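PDB 3OOS: Alpha/beta hydrolase family protein from Bacillus anthracis, which is probably a hydrolase of the alpha/beta fold family, whose substrate and biological role are not established. Local coordinates for residues S33-N38 and L54-G59; K216-K221 and A244-N249. One frame throughout, in Å; residues are numbered along the deposited sequence.

Both contacts belong to one alpha/beta hydrolase domain and sit on opposite sides of its centre, with their own centres 29 Å apart and nearest atoms about 18 Å apart. Interaction 1 closes along the chain before interaction 2 opens. The first is buried and joins the loops beyond the neighbouring parallel strands 25-28 and 51-55; the second is only partly buried and ties the turn leading into strand 224-229 to the end of helix 237-246, ahead of strand 250-255. They therefore share the central eight-stranded sheet but do not touch: interaction 1 joins loops whose Y35 side chain lies near the probable nucleophile elbow, while interaction 2 packs connections at the far edge.

Interaction 1: residues S33-N38 and L54-G59; sequences SEYNDN and LVNLKG
V55 O is approached by several groups at once: the edge of the Y35 ring, a water, and T29, whose OG1 hydrogen-bonds to it. The ring comes in plane, with CE2 of Y35 3.6 Å from V55 O. The water bonds V55 O at 3.1 Å and S33 O at 2.7 Å and accepts from L57 N at 2.9 Å, so three backbone groups from the two segments meet at a single solvent molecule. Its acceptors outnumber its protons, and those bonds are probably shared.

Over one face of Y35 lies L54. Its CD1 sits 3.6 Å from the ring centroid and only 9° off the normal, a CH-pi contact almost directly above the middle. L54 reaches that position because CG stands opposite the backbone N (chi1 -179°), sending the branched end across the tyrosine at about a right angle. The amide of N56 runs beside the backbone of Y35, its plane only 11° from that of the ring. The ring thus meets L54 over a face and V55 at an edge, while H30, F18 and S192 also touch the side chain.

E34 is joined to G59 less directly. A second water donates to E34 OE1 (2.7 Å) and to G59 O (2.8 Å), while G61 N bonds the same carboxylate oxygen, so OE1 draws in two donors beside the 54-59 turn. Further along the loop that holds Y35, N36 OD1 accepts from N38 N at 2.9 Å, an Asx turn.

Segment 33-38 follows the loop after strand 25-28, and segment 54-59 carries the chain on from the end of strand 51-55. The pairing of these two post-strand loops, near the probable GxSxG nucleophile elbow, is characteristic of the alpha/beta hydrolase fold, where the first usually helps form the oxyanion hole.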
loop_
_atom_site.group_PDB
_atom_site.type_symbol
_atom_site.label_atom_id
_atom_site.label_comp_id
_atom_site.label_asym_id
_atom_site.label_seq_id
_atom_site.Cartn_x
_atom_site.Cartn_y
_atom_site.Cartn_z
ATOM N N SER A 33 -0.991 -6.033 -5.513
ATOM C CA SER A 33 -0.843 -7.220 -4.669
ATOM C C SER A 33 -2.157 -7.970 -4.546
ATOM O O SER A 33 -3.232 -7.372 -4.593
ATOM C CB SER A 33 -0.368 -6.836 -3.266
ATOM O OG SER A 33 0.863 -6.149 -3.305
ATOM N N GLU A 34 -2.067 -9.285 -4.376
ATOM C CA GLU A 34 -3.256 -10.086 -4.104
ATOM C C GLU A 34 -3.156 -10.789 -2.759
ATOM O O GLU A 34 -2.100 -11.292 -2.387
ATOM C CB GLU A 34 -3.542 -11.080 -5.236
ATOM C CG GLU A 34 -2.434 -12.090 -5.518
ATOM C CD GLU A 34 -2.693 -12.918 -6.766
ATOM O OE1 GLU A 34 -3.791 -12.820 -7.355
ATOM O OE2 GLU A 34 -1.788 -13.676 -7.159
ATOM N N TYR A 35 -4.272 -10.806 -2.040
ATOM C CA TYR A 35 -4.333 -11.308 -0.677
ATOM C C TYR A 35 -5.130 -12.605 -0.576
ATOM O O TYR A 35 -5.883 -12.963 -1.482
ATOM C CB TYR A 35 -4.984 -10.257 0.228
ATOM C CG TYR A 35 -4.335 -8.893 0.184
ATOM C CD1 TYR A 35 -3.128 -8.655 0.840
ATOM C CD2 TYR A 35 -4.936 -7.836 -0.499
ATOM C CE1 TYR A 35 -2.530 -7.401 0.812
ATOM C CE2 TYR A 35 -4.346 -6.575 -0.533
ATOM C CZ TYR A 35 -3.144 -6.368 0.125
ATOM O OH TYR A 35 -2.553 -5.125 0.106
ATOM N N ASN A 36 -4.944 -13.306 0.538
ATOM C CA ASN A 36 -5.772 -14.455 0.888
ATOM C C ASN A 36 -6.189 -14.345 2.356
ATOM O O ASN A 36 -5.895 -13.337 3.001
ATOM C CB ASN A 36 -5.048 -15.773 0.578
ATOM C CG ASN A 36 -3.740 -15.923 1.332
ATOM O OD1 ASN A 36 -3.669 -15.667 2.532
ATOM N ND2 ASN A 36 -2.698 -16.361 0.628
ATOM N N ASP A 37 -6.860 -15.366 2.883
ATOM C CA ASP A 37 -7.434 -15.271 4.230
ATOM C C ASP A 37 -6.427 -15.318 5.391
ATOM O O ASP A 37 -6.824 -15.270 6.555
ATOM C CB ASP A 37 -8.590 -16.267 4.424
ATOM C CG ASP A 37 -8.143 -17.722 4.425
ATOM O OD1 ASP A 37 -6.928 -18.009 4.373
ATOM O OD2 ASP A 37 -9.033 -18.594 4.493
ATOM N N ASN A 38 -5.134 -15.393 5.076
ATOM C CA ASN A 38 -4.098 -15.151 6.083
ATOM C C ASN A 38 -4.067 -13.684 6.492
ATOM O O ASN A 38 -3.487 -13.329 7.517
ATOM C CB ASN A 38 -2.717 -15.561 5.570
ATOM C CG ASN A 38 -2.564 -17.063 5.449
ATOM O OD1 ASN A 38 -2.294 -17.583 4.368
ATOM N ND2 ASN A 38 -2.745 -17.769 6.556
ATOM N N LEU A 54 -10.048 -5.737 3.634
ATOM C CA LEU A 54 -8.831 -5.976 2.862
ATOM C C LEU A 54 -9.225 -6.446 1.464
ATOM O O LEU A 54 -9.641 -7.591 1.283
ATOM C CB LEU A 54 -7.952 -7.014 3.571
ATOM C CG LEU A 54 -6.611 -7.403 2.938
ATOM C CD1 LEU A 54 -5.655 -6.217 2.889
ATOM C CD2 LEU A 54 -5.989 -8.567 3.710
ATOM N N VAL A 55 -9.099 -5.549 0.488
ATOM C CA VAL A 55 -9.677 -5.752 -0.842
ATOM C C VAL A 55 -8.700 -6.317 -1.876
ATOM O O VAL A 55 -7.566 -5.849 -2.009
ATOM C CB VAL A 55 -10.294 -4.433 -1.382
ATOM C CG1 VAL A 55 -10.916 -4.630 -2.771
ATOM C CG2 VAL A 55 -11.331 -3.894 -0.406
ATOM N N ASN A 56 -9.163 -7.335 -2.599
ATOM C CA ASN A 56 -8.515 -7.777 -3.831
ATOM C C ASN A 56 -9.066 -6.982 -5.014
ATOM O O ASN A 56 -10.258 -7.058 -5.330
ATOM C CB ASN A 56 -8.706 -9.290 -4.045
ATOM C CG ASN A 56 -7.615 -10.127 -3.383
ATOM O OD1 ASN A 56 -7.816 -11.311 -3.080
ATOM N ND2 ASN A 56 -6.457 -9.524 -3.169
ATOM N N LEU A 57 -8.198 -6.200 -5.652
ATOM C CA LEU A 57 -8.607 -5.351 -6.769
ATOM C C LEU A 57 -8.837 -6.173 -8.037
ATOM O O LEU A 57 -8.643 -7.390 -8.039
ATOM C CB LEU A 57 -7.567 -4.255 -7.016
ATOM C CG LEU A 57 -7.356 -3.266 -5.866
ATOM C CD1 LEU A 57 -6.229 -2.306 -6.202
ATOM C CD2 LEU A 57 -8.644 -2.515 -5.543
ATOM N N LYS A 58 -9.280 -5.505 -9.101
ATOM C CA LYS A 58 -9.415 -6.138 -10.413
ATOM C C LYS A 58 -8.101 -6.840 -10.756
ATOM O O LYS A 58 -7.025 -6.259 -10.609
ATOM C CB LYS A 58 -9.756 -5.078 -11.468
ATOM C CG LYS A 58 -10.307 -5.600 -12.801
ATOM C CD LYS A 58 -11.785 -6.031 -12.712
ATOM C CE LYS A 58 -12.745 -4.875 -12.450
ATOM N NZ LYS A 58 -12.903 -3.978 -13.627
ATOM N N GLY A 59 -8.195 -8.098 -11.176
ATOM C CA GLY A 59 -7.017 -8.887 -11.535
ATOM C C GLY A 59 -6.309 -9.566 -10.370
ATOM O O GLY A 59 -5.258 -10.183 -10.558
HETATM O O HOH W 1 -5.590 -6.003 -4.335
HETATM O O HOH W 2 -3.844 -12.544 -10.033
#

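Interaction 2: residues K216-K221 and A244-N249; sequences KLKFVK and ANLIPN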
loop_
_atom_site.group_PDB
_atom_site.type_symbol
_atom_site.label_atom_id
_atom_site.label_comp_id
_atom_site.label_asym_id
_atom_site.label_seq_id
_atom_site.Cartn_x
_atom_site.Cartn_y
_atom_site.Cartn_z
ATOM N N LYS A 216 -2.796 19.117 -5.938
ATOM C CA LYS A 216 -4.116 18.706 -5.478
ATOM C C LYS A 216 -4.147 18.398 -3.981
ATOM O O LYS A 216 -5.193 18.543 -3.351
ATOM C CB LYS A 216 -4.648 17.527 -6.300
ATOM C CG LYS A 216 -5.183 17.946 -7.671
ATOM C CD LYS A 216 -5.903 16.805 -8.404
ATOM C CE LYS A 216 -4.952 15.700 -8.854
ATOM N NZ LYS A 216 -3.898 16.189 -9.802
ATOM N N LEU A 217 -3.009 18.004 -3.408
ATOM C CA LEU A 217 -2.956 17.690 -1.972
ATOM C C LEU A 217 -3.300 18.884 -1.078
ATOM O O LEU A 217 -3.799 18.706 0.036
ATOM C CB LEU A 217 -1.596 17.114 -1.568
ATOM C CG LEU A 217 -1.260 15.696 -2.039
ATOM C CD1 LEU A 217 0.021 15.243 -1.366
ATOM C CD2 LEU A 217 -2.393 14.706 -1.765
ATOM N N LYS A 218 -3.043 20.092 -1.579
ATOM C CA LYS A 218 -3.330 21.321 -0.842
ATOM C C LYS A 218 -4.833 21.514 -0.626
ATOM O O LYS A 218 -5.256 22.320 0.209
ATOM C CB LYS A 218 -2.729 22.527 -1.576
ATOM C CG LYS A 218 -1.212 22.463 -1.731
ATOM C CD LYS A 218 -0.679 23.603 -2.587
ATOM C CE LYS A 218 0.815 23.797 -2.371
ATOM N NZ LYS A 218 1.424 24.695 -3.387
ATOM N N PHE A 219 -5.637 20.766 -1.379
ATOM C CA PHE A 219 -7.093 20.877 -1.306
ATOM C C PHE A 219 -7.753 19.647 -0.675
ATOM O O PHE A 219 -8.981 19.537 -0.646
ATOM C CB PHE A 219 -7.670 21.200 -2.689
ATOM C CG PHE A 219 -7.114 22.465 -3.281
ATOM C CD1 PHE A 219 -7.615 23.704 -2.895
ATOM C CD2 PHE A 219 -6.058 22.422 -4.190
ATOM C CE1 PHE A 219 -7.088 24.882 -3.420
ATOM C CE2 PHE A 219 -5.528 23.598 -4.723
ATOM C CZ PHE A 219 -6.044 24.826 -4.338
ATOM N N VAL A 220 -6.921 18.741 -0.163
ATOM C CA VAL A 220 -7.380 17.584 0.606
ATOM C C VAL A 220 -7.600 18.031 2.055
ATOM O O VAL A 220 -6.660 18.461 2.732
ATOM C CB VAL A 220 -6.366 16.410 0.519
ATOM C CG1 VAL A 220 -6.715 15.292 1.510
ATOM C CG2 VAL A 220 -6.310 15.865 -0.913
ATOM N N LYS A 221 -8.845 17.929 2.521
ATOM C CA LYS A 221 -9.249 18.536 3.793
ATOM C C LYS A 221 -9.520 17.522 4.908
ATOM O O LYS A 221 -9.749 17.901 6.060
ATOM C CB LYS A 221 -10.478 19.441 3.589
ATOM C CG LYS A 221 -10.354 20.490 2.464
ATOM C CD LYS A 221 -9.055 21.313 2.514
ATOM C CE LYS A 221 -8.954 22.218 3.742
ATOM N NZ LYS A 221 -10.002 23.280 3.788
ATOM N N ALA A 244 2.920 15.277 4.167
ATOM C CA ALA A 244 2.361 15.820 5.405
ATOM C C ALA A 244 2.336 17.347 5.427
ATOM O O ALA A 244 1.436 17.944 6.020
ATOM C CB ALA A 244 3.108 15.279 6.608
ATOM N N ASN A 245 3.314 17.976 4.778
ATOM C CA ASN A 245 3.329 19.434 4.669
ATOM C C ASN A 245 2.239 19.970 3.737
ATOM O O ASN A 245 1.588 20.977 4.040
ATOM C CB ASN A 245 4.701 19.939 4.218
ATOM C CG ASN A 245 4.717 21.439 3.996
ATOM O OD1 ASN A 245 4.723 22.223 4.950
ATOM N ND2 ASN A 245 4.703 21.848 2.732
ATOM N N LEU A 246 2.041 19.289 2.611
ATOM C CA LEU A 246 1.114 19.762 1.579
ATOM C C LEU A 246 -0.352 19.645 1.995
ATOM O O LEU A 246 -1.154 20.537 1.713
ATOM C CB LEU A 246 1.359 19.030 0.254
ATOM C CG LEU A 246 2.661 19.369 -0.479
ATOM C CD1 LEU A 246 2.850 18.452 -1.676
ATOM C CD2 LEU A 246 2.713 20.840 -0.900
ATOM N N ILE A 247 -0.692 18.552 2.670
ATOM C CA ILE A 247 -2.060 18.334 3.137
ATOM C C ILE A 247 -2.312 19.185 4.388
ATOM O O ILE A 247 -1.608 19.033 5.386
ATOM C CB ILE A 247 -2.323 16.839 3.432
ATOM C CG1 ILE A 247 -2.150 16.005 2.155
ATOM C CG2 ILE A 247 -3.723 16.645 4.016
ATOM C CD1 ILE A 247 -2.190 14.501 2.387
ATOM N N PRO A 248 -3.312 20.090 4.334
ATOM C CA PRO A 248 -3.551 21.034 5.434
ATOM C C PRO A 248 -3.755 20.397 6.812
ATOM O O PRO A 248 -3.240 20.922 7.800
ATOM C CB PRO A 248 -4.822 21.773 4.997
ATOM C CG PRO A 248 -4.828 21.679 3.524
ATOM C CD PRO A 248 -4.177 20.369 3.172
ATOM N N ASN A 249 -4.487 19.285 6.881
ATOM C CA ASN A 249 -4.818 18.669 8.171
ATOM C C ASN A 249 -4.082 17.352 8.433
ATOM O O ASN A 249 -4.637 16.426 9.038
ATOM C CB ASN A 249 -6.336 18.479 8.304
ATOM C CG ASN A 249 -7.111 19.777 8.121
ATOM O OD1 ASN A 249 -7.963 19.887 7.236
ATOM N ND2 ASN A 249 -6.817 20.765 8.954
HETATM O O HOH W 3 -6.452 17.750 5.294
#
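P248 sets the CG and CD of its pyrrolidine ring against the carbonyls of the facing turn: CG lies 3.4 Å from K218 O, and CD lies 3.2 Å from V220 O. The side chain of K221, bent at chi2, chi3 and chi4, doubles back to cross the proline at about a right angle, its CE 4.2 Å from P248 CG. Next to the proline, the two backbones meet closely. K218 CA points its hydrogen at L246 O (3.4 Å), and I247 CA does the same to L217 O (3.6 Å), a reciprocal pair of CA-H...O contacts. L217 O also accepts from V220 N, closing a type I turn. This turn leads into strand 224-229, whereas helix 237-246 is the crossover of the beta-alpha-beta unit that runs on to strand 250-255, so the contact brings the two entrances to these adjacent parallel strands together. L217 CB packs 3.9 Å from I247 CG1, and L246 comes against the same leucine. V220, CG1 opposite its backbone N (chi1 170°), turns that methyl toward I247 CG2, and its side chain also touches A109 of helix 100-112. A water donates to V220 O at 2.7 Å and accepts from N249 N at 3.0 Å.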